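Local coordinates for cysteine desulfurase (PDB 5B87), which probably uses pyridoxal 5'-phosphate to take sulfur from L-cysteine, passing it to a sulfur carrier and releasing L-alanine, at residues V346-V351 / N387-A392. Residues are numbered along the deposited sequence; the frame is centred on the assembly and turned at random.
With ALA (alanine), chain F.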
loop_
_atom_site.group_PDB
_atom_site.type_symbol
_atom_site.label_atom_id
_atom_site.label_comp_id
_atom_site.label_asym_id
_atom_site.label_seq_id
_atom_site.Cartn_x
_atom_site.Cartn_y
_atom_site.Cartn_z
ATOM N N VAL B 346 -23.404 -7.915 10.588
ATOM C CA VAL B 346 -22.702 -7.490 11.763
ATOM C C VAL B 346 -23.698 -7.305 12.899
ATOM O O VAL B 346 -24.691 -6.668 12.752
ATOM C CB VAL B 346 -21.751 -6.270 11.503
ATOM C CG1 VAL B 346 -22.012 -5.605 10.191
ATOM C CG2 VAL B 346 -21.767 -5.244 12.588
ATOM N N VAL B 347 -23.413 -7.915 14.021
ATOM C CA VAL B 347 -24.261 -7.768 15.172
ATOM C C VAL B 347 -23.457 -7.352 16.371
ATOM O O VAL B 347 -22.759 -8.126 16.947
ATOM C CB VAL B 347 -25.278 -8.928 15.431
ATOM C CG1 VAL B 347 -25.535 -9.789 14.231
ATOM C CG2 VAL B 347 -24.957 -9.754 16.644
ATOM N N SER B 348 -23.576 -6.096 16.718
ATOM C CA SER B 348 -22.916 -5.574 17.869
ATOM C C SER B 348 -23.866 -5.817 19.028
ATOM O O SER B 348 -25.032 -5.657 18.893
ATOM C CB SER B 348 -22.682 -4.095 17.710
ATOM O OG SER B 348 -21.436 -3.846 17.177
ATOM N N PHE B 349 -23.343 -6.212 20.163
ATOM C CA PHE B 349 -24.145 -6.490 21.345
ATOM C C PHE B 349 -23.337 -6.204 22.614
ATOM O O PHE B 349 -22.140 -5.863 22.534
ATOM C CB PHE B 349 -24.694 -7.936 21.322
ATOM C CG PHE B 349 -23.652 -8.985 21.409
ATOM C CD1 PHE B 349 -23.028 -9.496 20.247
ATOM C CD2 PHE B 349 -23.266 -9.489 22.639
ATOM C CE1 PHE B 349 -22.027 -10.476 20.343
ATOM C CE2 PHE B 349 -22.271 -10.447 22.733
ATOM C CZ PHE B 349 -21.669 -10.948 21.605
ATOM N N ASN B 350 -24.011 -6.265 23.765
ATOM C CA ASN B 350 -23.378 -6.086 25.089
ATOM C C ASN B 350 -24.084 -7.004 26.053
ATOM O O ASN B 350 -25.282 -7.196 25.916
ATOM C CB ASN B 350 -23.547 -4.666 25.619
ATOM C CG ASN B 350 -22.364 -3.751 25.303
ATOM O OD1 ASN B 350 -21.194 -4.100 25.515
ATOM N ND2 ASN B 350 -22.676 -2.564 24.802
ATOM N N VAL B 351 -23.358 -7.464 27.054
ATOM C CA VAL B 351 -23.895 -8.252 28.137
ATOM C C VAL B 351 -23.871 -7.350 29.357
ATOM O O VAL B 351 -22.832 -7.068 29.896
ATOM C CB VAL B 351 -23.048 -9.453 28.460
ATOM C CG1 VAL B 351 -23.643 -10.190 29.626
ATOM C CG2 VAL B 351 -22.947 -10.335 27.264
ATOM N N ASN B 387 -19.397 2.530 26.316
ATOM C CA ASN B 387 -17.923 2.491 26.113
ATOM C C ASN B 387 -17.466 1.659 24.900
ATOM O O ASN B 387 -16.457 1.955 24.241
ATOM C CB ASN B 387 -17.211 1.959 27.367
ATOM C CG ASN B 387 -16.842 3.073 28.337
ATOM O OD1 ASN B 387 -17.588 4.050 28.501
ATOM N ND2 ASN B 387 -15.676 2.944 28.972
ATOM N N GLY B 388 -18.195 0.597 24.637
ATOM C CA GLY B 388 -17.932 -0.236 23.494
ATOM C C GLY B 388 -19.063 -1.210 23.326
ATOM O O GLY B 388 -20.091 -1.149 24.036
ATOM N N THR B 389 -18.836 -2.192 22.484
ATOM C CA THR B 389 -19.752 -3.279 22.292
ATOM C C THR B 389 -18.908 -4.445 21.925
ATOM O O THR B 389 -17.758 -4.284 21.674
ATOM C CB THR B 389 -20.700 -3.050 21.125
ATOM O OG1 THR B 389 -19.966 -2.985 19.924
ATOM C CG2 THR B 389 -21.415 -1.795 21.293
ATOM N N VAL B 390 -19.492 -5.617 21.873
ATOM C CA VAL B 390 -18.787 -6.768 21.409
ATOM C C VAL B 390 -19.445 -6.994 20.044
ATOM O O VAL B 390 -20.618 -6.765 19.864
ATOM C CB VAL B 390 -18.754 -7.957 22.388
ATOM C CG1 VAL B 390 -19.644 -7.780 23.588
ATOM C CG2 VAL B 390 -18.938 -9.285 21.702
ATOM N N ARG B 391 -18.656 -7.404 19.082
ATOM C CA ARG B 391 -19.137 -7.544 17.742
ATOM C C ARG B 391 -18.821 -8.832 17.042
ATOM O O ARG B 391 -17.706 -9.230 16.931
ATOM C CB ARG B 391 -18.581 -6.368 16.961
ATOM C CG ARG B 391 -19.080 -6.166 15.570
ATOM C CD ARG B 391 -18.204 -5.170 14.858
ATOM N NE ARG B 391 -16.909 -5.721 14.549
ATOM C CZ ARG B 391 -15.926 -5.052 13.987
ATOM N NH1 ARG B 391 -16.081 -3.800 13.676
ATOM N NH2 ARG B 391 -14.794 -5.638 13.743
ATOM N N ALA B 392 -19.860 -9.447 16.528
ATOM C CA ALA B 392 -19.746 -10.651 15.770
ATOM C C ALA B 392 -20.083 -10.249 14.375
ATOM O O ALA B 392 -21.050 -9.603 14.161
ATOM C CB ALA B 392 -20.709 -11.694 16.255
HETATM N N ALA F . -12.932 -1.210 9.844
HETATM C CA ALA F . -12.410 -2.409 10.581
HETATM C C ALA F . -13.089 -2.751 11.927
HETATM O O ALA F . -12.784 -3.722 12.562
HETATM C CB ALA F . -10.869 -2.441 10.772
HETATM O OXT ALA F . -13.873 -2.109 12.309
#
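Asn350 ND2 is gripped by two oxygens: it donates to Gly388 O at 3.0 Å, in the carbonyl plane and on a lone pair, and it also bonds Tyr335 OH. Gly388 O lies close to the plane of the Asn350 amide, and the two bonds together probably settle how that group is turned just beyond the end of strand 346-349. Putting an alanine here would probably leave Gly388 O and Tyr335 OH without their shared partner. In the antiparallel strands that follow, Phe349 and Val390 form a hydrogen-bonded pair, Val390 N reaching Phe349 O at 2.7 Å, and Val347 with Ala392 forms the next, closed by a nearly straight 2.9 Å bond from Val347 N to Ala392 O. On the face carrying these residues, Val390 CG1 makes a CH-pi contact over the Phe349 ring, 4.3 Å from its centroid, while Ala392 CB sits at the ring edge; helices 309-329 and 356-365 help cover this side. On the face of Ser348 and Arg391, Ser348 OG, bonded to Ala186 O, rests 3.7 Å from Arg391 CG. With CG anti to the backbone N (chi1 -172°) and a bend at chi3, Arg391 presents its guanidinium edge to the bound alanine: NH1 donates to OXT at 3.1 Å and NH2 to O at 3.0 Å, both nearly straight. Asp41, salt-bridged to NH2, and Asn185 O, bonded to NH1, probably position the guanidinium to hold the product's carboxylate.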